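Local coordinates for arginase 1, mitochondrial (Arabidopsis thaliana, PDB 6VSU), which hydrolyses L-arginine to urea and L-ornithine with a pair of manganese ions, and also turns agmatine into putrescine and urea, at residues Val49-Gly52 with His53-Ser56; Ile248-Asp251 with Cys252-Pro255; Pro259-Ser262 with His263-Pro266; Arg272-Leu275 with Asn276-Asn280. All blocks are in the same frame, centred on the assembly; numbering follows the deposited sequence.

Contact 1: residues Val49-Gly52 with His53-Ser56; sequences VPLG and HNSS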
ATOM      1  N   VAL E  49       5.101  27.370  -1.394  1.00 17.74           N
ATOM      2  CA  VAL E  49       4.178  27.821  -2.464  1.00 18.77           C
ATOM      3  C   VAL E  49       3.338  26.634  -2.905  1.00 18.89           C
ATOM      4  O   VAL E  49       3.789  25.840  -3.748  1.00 19.53           O
ATOM      5  CB  VAL E  49       4.985  28.440  -3.609  1.00 19.13           C
ATOM      6  CG1 VAL E  49       4.015  29.054  -4.614  1.00 20.61           C
ATOM      7  CG2 VAL E  49       5.954  29.489  -3.078  1.00 18.85           C
ATOM      8  N   PRO E  50       2.224  26.357  -2.202  1.00 18.85           N
ATOM      9  CA  PRO E  50       1.411  25.163  -2.451  1.00 19.07           C
ATOM     10  C   PRO E  50       0.546  25.321  -3.697  1.00 19.09           C
ATOM     11  O   PRO E  50      -0.625  25.675  -3.609  1.00 20.54           O
ATOM     12  CB  PRO E  50       0.507  25.055  -1.203  1.00 20.08           C
ATOM     13  CG  PRO E  50       0.354  26.526  -0.782  1.00 20.79           C
ATOM     14  CD  PRO E  50       1.741  27.103  -1.026  1.00 19.80           C
ATOM     15  N   LEU E  51       1.201  25.206  -4.832  1.00 18.17           N
ATOM     16  CA  LEU E  51       0.619  25.455  -6.166  1.00 18.70           C
ATOM     17  C   LEU E  51       0.824  24.198  -6.986  1.00 18.20           C
ATOM     18  O   LEU E  51       1.959  23.765  -7.155  1.00 18.31           O
ATOM     19  CB  LEU E  51       1.315  26.679  -6.774  1.00 18.68           C
ATOM     20  CG  LEU E  51       0.685  27.210  -8.035  1.00 20.04           C
ATOM     21  CD1 LEU E  51       0.982  28.682  -8.180  1.00 21.03           C
ATOM     22  CD2 LEU E  51       1.156  26.433  -9.254  1.00 20.57           C
ATOM     23  N   GLY E  52      -0.218  23.649  -7.573  1.00 19.61           N
ATOM     24  CA  GLY E  52      -0.060  22.497  -8.496  1.00 19.36           C
ATOM     25  C   GLY E  52      -0.883  22.604  -9.771  1.00 19.67           C
ATOM     26  O   GLY E  52      -0.882  21.619 -10.508  1.00 20.02           O
ATOM     27  N   HIS E  53      -1.599  23.696 -10.021  1.00 20.36           N
ATOM     28  CA  HIS E  53      -2.581  23.732 -11.136  1.00 21.79           C
ATOM     29  C   HIS E  53      -1.897  23.996 -12.498  1.00 21.16           C
ATOM     30  O   HIS E  53      -2.584  24.000 -13.527  1.00 22.10           O
ATOM     31  CB  HIS E  53      -3.715  24.703 -10.857  1.00 23.54           C
ATOM     32  CG  HIS E  53      -3.296  26.132 -10.852  1.00 24.26           C
ATOM     33  ND1 HIS E  53      -2.655  26.706  -9.766  1.00 24.28           N
ATOM     34  CD2 HIS E  53      -3.426  27.106 -11.797  1.00 25.27           C
ATOM     35  CE1 HIS E  53      -2.417  27.991 -10.043  1.00 24.63           C
ATOM     36  NE2 HIS E  53      -2.886  28.254 -11.296  1.00 25.03           N
ATOM     37  N   ASN E  54      -0.603  24.224 -12.526  1.00 20.00           N
ATOM     38  CA  ASN E  54       0.195  24.385 -13.777  1.00 20.13           C
ATOM     39  C   ASN E  54       0.804  23.042 -14.216  1.00 20.40           C
ATOM     40  O   ASN E  54       1.473  23.038 -15.282  1.00 20.65           O
ATOM     41  CB  ASN E  54       1.229  25.482 -13.587  1.00 18.93           C
ATOM     42  CG  ASN E  54       0.555  26.828 -13.588  1.00 19.61           C
ATOM     43  OD1 ASN E  54      -0.377  27.036 -14.377  1.00 21.02           O
ATOM     44  ND2 ASN E  54       0.975  27.706 -12.696  1.00 18.76           N
ATOM     45  N   SER E  55       0.557  21.964 -13.448  1.00 20.36           N
ATOM     46  CA  SER E  55       0.984  20.574 -13.717  1.00 20.71           C
ATOM     47  C   SER E  55       0.245  20.046 -14.942  1.00 22.02           C
ATOM     48  O   SER E  55      -0.871  20.375 -15.139  1.00 23.50           O
ATOM     49  CB  SER E  55       0.730  19.684 -12.504  1.00 20.70           C
ATOM     50  OG  SER E  55       1.461  20.152 -11.400  1.00 19.24           O
ATOM     51  N   SER E  56       0.873  19.199 -15.711  1.00 23.03           N
ATOM     52  CA  SER E  56       0.283  18.639 -16.952  1.00 25.31           C
ATOM     53  C   SER E  56      -0.336  17.277 -16.665  1.00 24.70           C
ATOM     54  O   SER E  56      -1.034  16.829 -17.509  1.00 26.72           O
ATOM     55  CB  SER E  56       1.331  18.511 -18.046  1.00 26.37           C
ATOM     56  OG  SER E  56       2.475  17.782 -17.564  1.00 26.87           O
TER
HETATM   57  O   HOH W   1      -2.729  25.069  -7.208  1.00 20.09           O
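Ser55 N reaches back to the carbonyl oxygen of Gly52 over 3.3 Å, the bond that closes a type I beta turn from Gly52 to Ser55. Serine suits this corner because its short hydroxyl lies near the same oxygen as its N-H: Ser55 OG is 2.9 Å from Gly52 O, and its one proton could go to that oxygen or to the Asp139 carboxylate. A water bridges the other flank of the turn, accepting from Gly52 N and meeting the ring of His53 in plane, 3.0 Å from ND1.

The apolar contact belongs to Leu51. Its CG lies 3.8 Å from His53 CE1, while CD2 approaches Asn54 ND2 at 3.7 Å. With CG turned anti to the backbone N (chi1 -170°), the isobutyl group reaches forward along the chain to both. An alanine here would probably open a gap beside the imidazole and the Asn54 amide, taking away the apolar support of both.

The polar ends find partners beyond the turn: His53 NE2 is paired with Asp111, and the Asn54 amide with Asn176 and Ser141. Dense hydrogen bonding thus fixes the turn just ahead of Ser56, which binds L-ornithine, and ties it to Asn176, a probable substrate-binding residue.

Contact 2: residues Ile248-Asp251 with Cys252-Pro255; sequences IDVD and CLDP. With MN (manganese (II) ion), chain B.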
ATOM      1  N   ILE E 248      15.692  22.265  -7.715  1.00 17.66           N
ATOM      2  CA  ILE E 248      15.695  20.783  -7.691  1.00 16.77           C
ATOM      3  C   ILE E 248      14.282  20.333  -7.914  1.00 16.42           C
ATOM      4  O   ILE E 248      13.452  20.493  -7.007  1.00 17.42           O
ATOM      5  CB  ILE E 248      16.285  20.239  -6.391  1.00 16.60           C
ATOM      6  CG1 ILE E 248      17.618  20.935  -6.085  1.00 17.24           C
ATOM      7  CG2 ILE E 248      16.419  18.739  -6.528  1.00 16.39           C
ATOM      8  CD1 ILE E 248      18.462  20.241  -5.024  1.00 17.04           C
ATOM      9  N   ASP E 249      14.051  19.680  -9.023  1.00 16.61           N
ATOM     10  CA  ASP E 249      12.829  18.846  -9.178  1.00 16.81           C
ATOM     11  C   ASP E 249      13.208  17.496  -8.604  1.00 17.50           C
ATOM     12  O   ASP E 249      14.232  16.955  -8.962  1.00 17.65           O
ATOM     13  CB  ASP E 249      12.423  18.778 -10.630  1.00 16.99           C
ATOM     14  CG  ASP E 249      11.207  17.948 -10.986  1.00 17.36           C
ATOM     15  OD1 ASP E 249      10.849  16.995 -10.250  1.00 17.08           O
ATOM     16  OD2 ASP E 249      10.633  18.258 -12.037  1.00 17.95           O
ATOM     17  N   VAL E 250      12.451  17.035  -7.635  1.00 17.95           N
ATOM     18  CA  VAL E 250      12.671  15.725  -6.976  1.00 18.54           C
ATOM     19  C   VAL E 250      12.780  14.607  -8.026  1.00 17.69           C
ATOM     20  O   VAL E 250      13.479  13.648  -7.746  1.00 16.21           O
ATOM     21  CB  VAL E 250      11.530  15.540  -5.958  1.00 19.80           C
ATOM     22  CG1 VAL E 250      11.437  14.147  -5.495  1.00 21.64           C
ATOM     23  CG2 VAL E 250      11.739  16.413  -4.748  1.00 19.53           C
ATOM     24  N   ASP E 251      12.205  14.763  -9.235  1.00 18.21           N
ATOM     25  CA  ASP E 251      12.290  13.718 -10.284  1.00 19.80           C
ATOM     26  C   ASP E 251      13.668  13.721 -10.952  1.00 19.06           C
ATOM     27  O   ASP E 251      13.893  12.858 -11.755  1.00 18.27           O
ATOM     28  CB  ASP E 251      11.142  13.757 -11.294  1.00 22.04           C
ATOM     29  CG  ASP E 251      11.213  14.901 -12.300  1.00 22.87           C
ATOM     30  OD1 ASP E 251      12.321  15.446 -12.510  1.00 22.74           O
ATOM     31  OD2 ASP E 251      10.144  15.279 -12.778  1.00 25.48           O
ATOM     32  N   CYS E 252      14.609  14.556 -10.543  1.00 19.40           N
ATOM     33  CA  CYS E 252      16.042  14.356 -10.947  1.00 20.17           C
ATOM     34  C   CYS E 252      16.536  13.003 -10.439  1.00 19.74           C
ATOM     35  O   CYS E 252      17.376  12.378 -11.104  1.00 21.07           O
ATOM     36  CB  CYS E 252      16.934  15.496 -10.468  1.00 19.92           C
ATOM     37  SG  CYS E 252      17.255  15.577  -8.684  1.00 21.65           S
ATOM     38  N   LEU E 253      15.970  12.553  -9.326  1.00 18.19           N
ATOM     39  CA  LEU E 253      16.279  11.283  -8.686  1.00 18.06           C
ATOM     40  C   LEU E 253      15.611  10.145  -9.426  1.00 17.61           C
ATOM     41  O   LEU E 253      14.471  10.301  -9.841  1.00 18.17           O
ATOM     42  CB  LEU E 253      15.758  11.370  -7.252  1.00 18.97           C
ATOM     43  CG  LEU E 253      16.499  12.362  -6.376  1.00 19.27           C
ATOM     44  CD1 LEU E 253      15.641  12.600  -5.155  1.00 20.14           C
ATOM     45  CD2 LEU E 253      17.879  11.828  -5.994  1.00 19.09           C
ATOM     46  N   ASP E 254      16.292   9.020  -9.550  1.00 17.31           N
ATOM     47  CA  ASP E 254      15.634   7.808 -10.046  1.00 18.18           C
ATOM     48  C   ASP E 254      14.392   7.586  -9.202  1.00 17.96           C
ATOM     49  O   ASP E 254      14.432   7.824  -8.000  1.00 17.72           O
ATOM     50  CB  ASP E 254      16.542   6.589  -9.970  1.00 18.67           C
ATOM     51  CG  ASP E 254      15.958   5.482 -10.805  1.00 19.37           C
ATOM     52  OD1 ASP E 254      15.091   4.792 -10.288  1.00 20.36           O
ATOM     53  OD2 ASP E 254      16.247   5.438 -12.027  1.00 20.41           O
ATOM     54  N   PRO E 255      13.264   7.152  -9.782  1.00 18.41           N
ATOM     55  CA  PRO E 255      12.057   6.897  -9.000  1.00 18.97           C
ATOM     56  C   PRO E 255      12.225   5.802  -7.939  1.00 18.93           C
ATOM     57  O   PRO E 255      11.405   5.751  -7.041  1.00 18.98           O
ATOM     58  CB  PRO E 255      10.962   6.526 -10.024  1.00 19.54           C
ATOM     59  CG  PRO E 255      11.699   6.262 -11.303  1.00 19.93           C
ATOM     60  CD  PRO E 255      13.012   7.030 -11.209  1.00 19.01           C
TER
HETATM   61 MN    MN B 401      10.798  16.975 -13.896  1.00 21.88          MN
HETATM   62  O   HOH W   2       9.972  18.600 -15.053  1.00 22.74           O
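Ile248 CG2 meets Cys252 SG at 3.9 Å, on the side of the chain turned from the metal, where the end of a strand coils into a short 3-10 turn. The close-knit part is the backbone. Cys252 N donates to Asp249 O over 2.9 Å in a nearly straight bond (168°), and Leu253 N follows with Val250 O at 3.1 Å. Leu253 CB packs against the same oxygen.

On the metal side, Asp249 divides its carboxylate. OD2 binds manganese at 2.3 Å, whereas OD1 accepts from Asp251 N at 2.8 Å, forming an Asx turn that steadies the carboxylate's rotation. Asp249 also belongs to the site of the second manganese and so links the two ions. Asp251 grips the first of these with both oxygens, OD2 at 2.1 Å and OD1 less closely at 2.6 Å. Its CG sits between the backbone N and the carbonyl carbon (chi1 74°), which brings the group beside the Asp249 carboxylate at the ion. Aspartate suits both places, being short and anionic, with two oxygens to offer; a water, Asp164 and His166 complete the site, and Ala165 N donates to Asp251 OD1.

The looser part is apolar: Val250 CG1 and Leu253 CD1 are 4.5 Å apart, and no solvent face relieves the touching residues, all of which are buried. Their outer surfaces are covered instead, Ile248 and Leu253 by helix 303-319, Cys252 by Val274 of helix 271-280 and by Leu163 of strand 158-163, at the C-terminal end of strand 244-249 in the parallel sheet.

Contact 3: residues Pro259-Ser262 with His263-Pro266; sequences PGVS and HIEP. With NA (sodium ion), chain C; ORN (L-ornithine), chain D.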
ATOM      1  N   PRO E 259       9.769   7.987  -5.526  1.00 16.19           N
ATOM      2  CA  PRO E 259       8.572   7.578  -6.231  1.00 16.50           C
ATOM      3  C   PRO E 259       7.488   8.661  -6.178  1.00 16.85           C
ATOM      4  O   PRO E 259       6.561   8.570  -6.998  1.00 17.80           O
ATOM      5  CB  PRO E 259       8.184   6.226  -5.577  1.00 17.24           C
ATOM      6  CG  PRO E 259       8.804   6.275  -4.208  1.00 17.23           C
ATOM      7  CD  PRO E 259      10.042   7.150  -4.342  1.00 16.34           C
ATOM      8  N   GLY E 260       7.510   9.552  -5.156  1.00 16.51           N
ATOM      9  CA  GLY E 260       6.457  10.538  -4.900  1.00 16.06           C
ATOM     10  C   GLY E 260       6.617  11.701  -5.852  1.00 16.27           C
ATOM     11  O   GLY E 260       6.987  12.849  -5.396  1.00 15.50           O
ATOM     12  N   VAL E 261       6.433  11.431  -7.143  1.00 16.23           N
ATOM     13  CA  VAL E 261       6.510  12.475  -8.197  1.00 16.62           C
ATOM     14  C   VAL E 261       5.346  12.217  -9.160  1.00 17.40           C
ATOM     15  O   VAL E 261       4.825  11.045  -9.220  1.00 18.18           O
ATOM     16  CB  VAL E 261       7.868  12.428  -8.916  1.00 16.68           C
ATOM     17  CG1 VAL E 261       9.012  12.712  -7.988  1.00 16.54           C
ATOM     18  CG2 VAL E 261       8.084  11.098  -9.621  1.00 17.30           C
ATOM     19  N   SER E 262       4.977  13.195  -9.936  1.00 17.35           N
ATOM     20  CA  SER E 262       3.907  13.030 -10.939  1.00 18.88           C
ATOM     21  C   SER E 262       4.477  12.367 -12.197  1.00 19.54           C
ATOM     22  O   SER E 262       3.715  11.860 -13.010  1.00 21.91           O
ATOM     23  CB  SER E 262       3.298  14.359 -11.263  1.00 19.14           C
ATOM     24  OG  SER E 262       2.753  14.992 -10.114  1.00 19.03           O
ATOM     25  N   HIS E 263       5.778  12.411 -12.400  1.00 19.59           N
ATOM     26  CA  HIS E 263       6.396  11.937 -13.664  1.00 20.13           C
ATOM     27  C   HIS E 263       7.488  10.905 -13.346  1.00 19.38           C
ATOM     28  O   HIS E 263       8.623  11.309 -13.141  1.00 17.47           O
ATOM     29  CB  HIS E 263       6.941  13.138 -14.462  1.00 20.28           C
ATOM     30  CG  HIS E 263       5.883  14.105 -14.843  1.00 21.11           C
ATOM     31  ND1 HIS E 263       5.201  14.007 -16.030  1.00 22.33           N
ATOM     32  CD2 HIS E 263       5.313  15.134 -14.173  1.00 21.26           C
ATOM     33  CE1 HIS E 263       4.272  14.949 -16.099  1.00 22.52           C
ATOM     34  NE2 HIS E 263       4.308  15.646 -14.985  1.00 21.66           N
ATOM     35  N   ILE E 264       7.128   9.629 -13.370  1.00 20.05           N
ATOM     36  CA  ILE E 264       8.037   8.494 -13.117  1.00 21.18           C
ATOM     37  C   ILE E 264       8.900   8.351 -14.373  1.00 21.71           C
ATOM     38  O   ILE E 264       8.340   8.083 -15.472  1.00 22.19           O
ATOM     39  CB  ILE E 264       7.242   7.210 -12.839  1.00 23.43           C
ATOM     40  CG1 ILE E 264       6.344   7.296 -11.612  1.00 24.54           C
ATOM     41  CG2 ILE E 264       8.178   6.030 -12.720  1.00 23.74           C
ATOM     42  CD1 ILE E 264       7.111   7.756 -10.419  1.00 25.79           C
ATOM     43  N   GLU E 265      10.197   8.556 -14.225  1.00 20.93           N
ATOM     44  CA  GLU E 265      11.133   8.543 -15.378  1.00 22.03           C
ATOM     45  C   GLU E 265      12.347   7.706 -14.955  1.00 20.76           C
ATOM     46  O   GLU E 265      13.257   8.176 -14.316  1.00 19.18           O
ATOM     47  CB  GLU E 265      11.416   9.985 -15.831  1.00 22.73           C
ATOM     48  CG  GLU E 265      12.166  10.027 -17.156  1.00 23.55           C
ATOM     49  CD  GLU E 265      11.392   9.548 -18.372  1.00 24.86           C
ATOM     50  OE1 GLU E 265      10.183   9.890 -18.514  1.00 23.66           O
ATOM     51  OE2 GLU E 265      12.032   8.846 -19.196  1.00 25.79           O
ATOM     52  N   PRO E 266      12.348   6.381 -15.199  1.00 20.70           N
ATOM     53  CA  PRO E 266      13.492   5.570 -14.825  1.00 20.93           C
ATOM     54  C   PRO E 266      14.844   6.057 -15.383  1.00 20.38           C
ATOM     55  O   PRO E 266      14.866   6.630 -16.458  1.00 20.58           O
ATOM     56  CB  PRO E 266      13.119   4.167 -15.341  1.00 21.58           C
ATOM     57  CG  PRO E 266      11.604   4.201 -15.353  1.00 22.11           C
ATOM     58  CD  PRO E 266      11.267   5.610 -15.815  1.00 21.31           C
TER
HETATM   59 NA    NA C 403       3.108  17.662 -11.097  1.00 32.48          NA
HETATM   60  N   ORN D 404       5.047  15.157 -20.599  1.00 57.38           N
HETATM   61  CA  ORN D 404       5.811  16.343 -20.138  1.00 58.61           C
HETATM   62  CB  ORN D 404       6.256  16.144 -18.691  1.00 56.00           C
HETATM   63  CG  ORN D 404       6.632  17.422 -17.963  1.00 52.19           C
HETATM   64  CD  ORN D 404       7.048  17.170 -16.526  1.00 55.29           C
HETATM   65  NE  ORN D 404       7.814  18.244 -15.899  1.00 51.28           N
HETATM   66  C   ORN D 404       7.033  16.561 -21.040  1.00 61.89           C
HETATM   67  O   ORN D 404       7.026  16.041 -22.156  1.00 50.57           O
HETATM   68  OXT ORN D 404       7.940  17.254 -20.585  1.00 55.04           O
HETATM   69  O   HOH W   3       4.224   9.099 -14.131  1.00 26.32           O
HETATM   70  O   HOH W   4       1.988  16.669 -13.519  1.00 19.22           O
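The ornithine pocket and the sodium site meet in the loop that carries Ser262 and His263, between strand 244-249 and helix 271-280. The imidazole of His263 lies between two layers: the Ser262 carbonyl oxygen covers one face, and the ornithine chain crosses the other, with its CD above the ring centre. The closest approach is His263 CE1 to ornithine CB at 3.5 Å. A flat, polar-edged ring suits this place, since its face packs on methylene groups while its nitrogens hold partners at the rim. ND1 is hydrogen-bonded to Ser76 O of the second subunit, and NE2 stands 2.9 Å from a water that also binds sodium. An alanine in its place would probably leave the ornithine methylenes without their flat cover and Ser76 O of the second subunit without this imidazole N-H.

Ser262 supplies OG to the sodium ion at 2.9 Å; with its CB-OG bond turned beside the backbone N (chi1 -59°), the hydroxyl faces the ion, whose shell Leu58 O and Glu292 help complete. OG is also hydrogen-bonded to Asn294.

Behind the site, a second water links Ser262 O and Ile264 N, at 3.0 Å from each, and so bridges two backbone groups that make no direct bond. Ile264 CD1 packs on Val261 CG2 at 3.6 Å and lies as close, 3.6 Å, to Pro259 O, at the start of the inverse gamma turn centred on Gly260. This is an active-site loop of the arginase fold, to which Ser76 of the second subunit contributes.

Contact 4: residues Arg272-Leu275 with Asn276-Asn280; sequences RDVL and NILHN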
ATOM      1  N   ARG E 272      22.615  10.072  -3.183  1.00 16.06           N
ATOM      2  CA  ARG E 272      24.054  10.337  -2.950  1.00 17.04           C
ATOM      3  C   ARG E 272      24.654  11.088  -4.156  1.00 18.08           C
ATOM      4  O   ARG E 272      25.502  11.963  -3.903  1.00 18.90           O
ATOM      5  CB  ARG E 272      24.810   9.079  -2.603  1.00 17.35           C
ATOM      6  CG  ARG E 272      26.252   9.327  -2.179  1.00 19.01           C
ATOM      7  CD  ARG E 272      26.510  10.436  -1.141  1.00 19.24           C
ATOM      8  NE  ARG E 272      25.609  10.264  -0.013  1.00 19.30           N
ATOM      9  CZ  ARG E 272      25.451  11.043   1.033  1.00 19.94           C
ATOM     10  NH1 ARG E 272      26.100  12.194   1.129  1.00 20.56           N
ATOM     11  NH2 ARG E 272      24.594  10.683   1.985  1.00 19.99           N
ATOM     12  N   ASP E 273      24.278  10.766  -5.398  1.00 18.07           N
ATOM     13  CA  ASP E 273      24.734  11.510  -6.599  1.00 19.24           C
ATOM     14  C   ASP E 273      24.366  12.998  -6.459  1.00 18.96           C
ATOM     15  O   ASP E 273      25.252  13.880  -6.638  1.00 20.15           O
ATOM     16  CB  ASP E 273      24.103  10.981  -7.886  1.00 19.80           C
ATOM     17  CG  ASP E 273      24.538   9.591  -8.330  1.00 20.93           C
ATOM     18  OD1 ASP E 273      25.661   9.179  -7.980  1.00 21.82           O
ATOM     19  OD2 ASP E 273      23.762   8.941  -9.101  1.00 22.42           O
ATOM     20  N   VAL E 274      23.145  13.314  -6.067  1.00 18.15           N
ATOM     21  CA  VAL E 274      22.710  14.734  -5.920  1.00 17.44           C
ATOM     22  C   VAL E 274      23.534  15.444  -4.825  1.00 17.68           C
ATOM     23  O   VAL E 274      23.956  16.609  -5.018  1.00 16.40           O
ATOM     24  CB  VAL E 274      21.199  14.813  -5.667  1.00 16.93           C
ATOM     25  CG1 VAL E 274      20.736  16.208  -5.273  1.00 16.40           C
ATOM     26  CG2 VAL E 274      20.452  14.333  -6.894  1.00 17.24           C
ATOM     27  N   LEU E 275      23.778  14.788  -3.692  1.00 17.87           N
ATOM     28  CA  LEU E 275      24.554  15.426  -2.595  1.00 17.76           C
ATOM     29  C   LEU E 275      26.008  15.526  -3.025  1.00 18.02           C
ATOM     30  O   LEU E 275      26.620  16.506  -2.629  1.00 17.66           O
ATOM     31  CB  LEU E 275      24.404  14.666  -1.274  1.00 17.82           C
ATOM     32  CG  LEU E 275      23.004  14.696  -0.654  1.00 17.86           C
ATOM     33  CD1 LEU E 275      23.109  14.176   0.770  1.00 19.57           C
ATOM     34  CD2 LEU E 275      22.332  16.058  -0.635  1.00 17.32           C
ATOM     35  N   ASN E 276      26.507  14.621  -3.873  1.00 17.70           N
ATOM     36  CA  ASN E 276      27.883  14.797  -4.372  1.00 18.69           C
ATOM     37  C   ASN E 276      27.964  16.107  -5.165  1.00 19.08           C
ATOM     38  O   ASN E 276      28.951  16.844  -4.986  1.00 19.89           O
ATOM     39  CB  ASN E 276      28.421  13.614  -5.151  1.00 19.07           C
ATOM     40  CG  ASN E 276      28.729  12.395  -4.295  1.00 19.74           C
ATOM     41  OD1 ASN E 276      28.707  12.437  -3.058  1.00 19.33           O
ATOM     42  ND2 ASN E 276      28.987  11.281  -4.972  1.00 19.65           N
ATOM     43  N   ILE E 277      26.970  16.403  -5.991  1.00 18.22           N
ATOM     44  CA  ILE E 277      26.928  17.659  -6.789  1.00 18.38           C
ATOM     45  C   ILE E 277      26.764  18.890  -5.870  1.00 19.04           C
ATOM     46  O   ILE E 277      27.591  19.859  -5.965  1.00 19.11           O
ATOM     47  CB  ILE E 277      25.809  17.541  -7.822  1.00 17.74           C
ATOM     48  CG1 ILE E 277      26.075  16.376  -8.785  1.00 17.72           C
ATOM     49  CG2 ILE E 277      25.619  18.856  -8.543  1.00 18.10           C
ATOM     50  CD1 ILE E 277      24.941  16.094  -9.693  1.00 17.09           C
ATOM     51  N   LEU E 278      25.773  18.890  -4.974  1.00 19.05           N
ATOM     52  CA  LEU E 278      25.523  20.047  -4.078  1.00 19.08           C
ATOM     53  C   LEU E 278      26.697  20.315  -3.157  1.00 19.02           C
ATOM     54  O   LEU E 278      27.118  21.473  -3.032  1.00 18.43           O
ATOM     55  CB  LEU E 278      24.268  19.847  -3.247  1.00 19.82           C
ATOM     56  CG  LEU E 278      22.989  19.635  -4.045  1.00 20.92           C
ATOM     57  CD1 LEU E 278      21.792  19.436  -3.084  1.00 21.76           C
ATOM     58  CD2 LEU E 278      22.747  20.810  -4.970  1.00 22.73           C
ATOM     59  N   HIS E 279      27.195  19.308  -2.487  1.00 19.66           N
ATOM     60  CA  HIS E 279      28.272  19.490  -1.491  1.00 20.75           C
ATOM     61  C   HIS E 279      29.492  20.082  -2.194  1.00 22.52           C
ATOM     62  O   HIS E 279      30.209  20.846  -1.567  1.00 23.06           O
ATOM     63  CB  HIS E 279      28.633  18.172  -0.777  1.00 21.40           C
ATOM     64  CG  HIS E 279      27.619  17.738   0.244  1.00 21.15           C
ATOM     65  ND1 HIS E 279      27.596  16.478   0.796  1.00 21.89           N
ATOM     66  CD2 HIS E 279      26.582  18.392   0.787  1.00 20.79           C
ATOM     67  CE1 HIS E 279      26.621  16.401   1.660  1.00 21.39           C
ATOM     68  NE2 HIS E 279      25.979  17.559   1.659  1.00 21.40           N
ATOM     69  N   ASN E 280      29.788  19.683  -3.441  1.00 24.11           N
ATOM     70  CA  ASN E 280      31.090  20.056  -4.069  1.00 25.49           C
ATOM     71  C   ASN E 280      30.930  21.317  -4.897  1.00 24.16           C
ATOM     72  O   ASN E 280      31.942  21.832  -5.315  1.00 24.88           O
ATOM     73  CB  ASN E 280      31.630  18.869  -4.861  1.00 27.93           C
ATOM     74  CG  ASN E 280      32.091  17.795  -3.904  1.00 30.04           C
ATOM     75  OD1 ASN E 280      32.956  18.058  -3.094  1.00 34.54           O
ATOM     76  ND2 ASN E 280      31.490  16.625  -3.929  1.00 31.16           N
TER
HETATM   77  O   HOH W   5      27.866  13.614  -0.798  1.00 16.54           O
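Four successive backbone bonds, from Asn276 N to Arg272 O through His279 N to Leu275 O, carry the alpha-helical i to i+4 pattern; Leu278 N to Val274 O, at 2.9 Å, is the straightest.

On one flank a water gathers three polar side chains. It accepts from Arg272 NH1 at the edge of the guanidinium, donates to Asn276 OD1 at 2.7 Å, and lies at 3.3 Å from His279 ND1. Arg272 is bent at chi2 (48°) and chi3 (49°), which folds the chain back over the helix and sets CD 3.5 Å from Asn276 OD1, with the guanidinium and amide planes 52° apart. A long, jointed arginine suits this place, for its far end also serves Glu82 and Gly267 O of the third subunit. The ring of His279 takes Leu275 CB over one face in a CH-pi contact, 4.3 Å from CB to the ring centroid, while its NE2 pairs with Glu314.

The apolar flank is plainer. Val274 and Leu278 lie side by side, CG1 to CD1 4.0 Å, and Leu275 CD2 joins the same Leu278 CD1 at 4.2 Å. Near the C-terminal end, Asn280 ND2 donates to Asn276 O at 2.8 Å.

The apolar flank faces Leu311 of helix 303-319 and Leu253, the polar flank meets the third subunit: an amphipathic helix, here connecting parallel strands 244-249 and 285-291 in a beta-alpha-beta unit.

From the N terminus the contacts follow in series; none nests in or crosses another. Contact 1 closes a turn in the loop between strand 43-48 and helix 64-72. Contact 2 ends strand 244-249 in a 3-10 turn, and contact 3 shapes the loop that follows, its centre only about 7 Å from that of contact 2. They touch where Pro255 CD packs on Glu265 O and Val250 on Val261. Contact 3 touches contact 1 at the ornithine pocket, Ser56 OG against His263 CE1. Contact 4, on helix 271-280, closes no loop; Val274 and Leu278 pack on contact 2, tying the helix to the strand that precedes it.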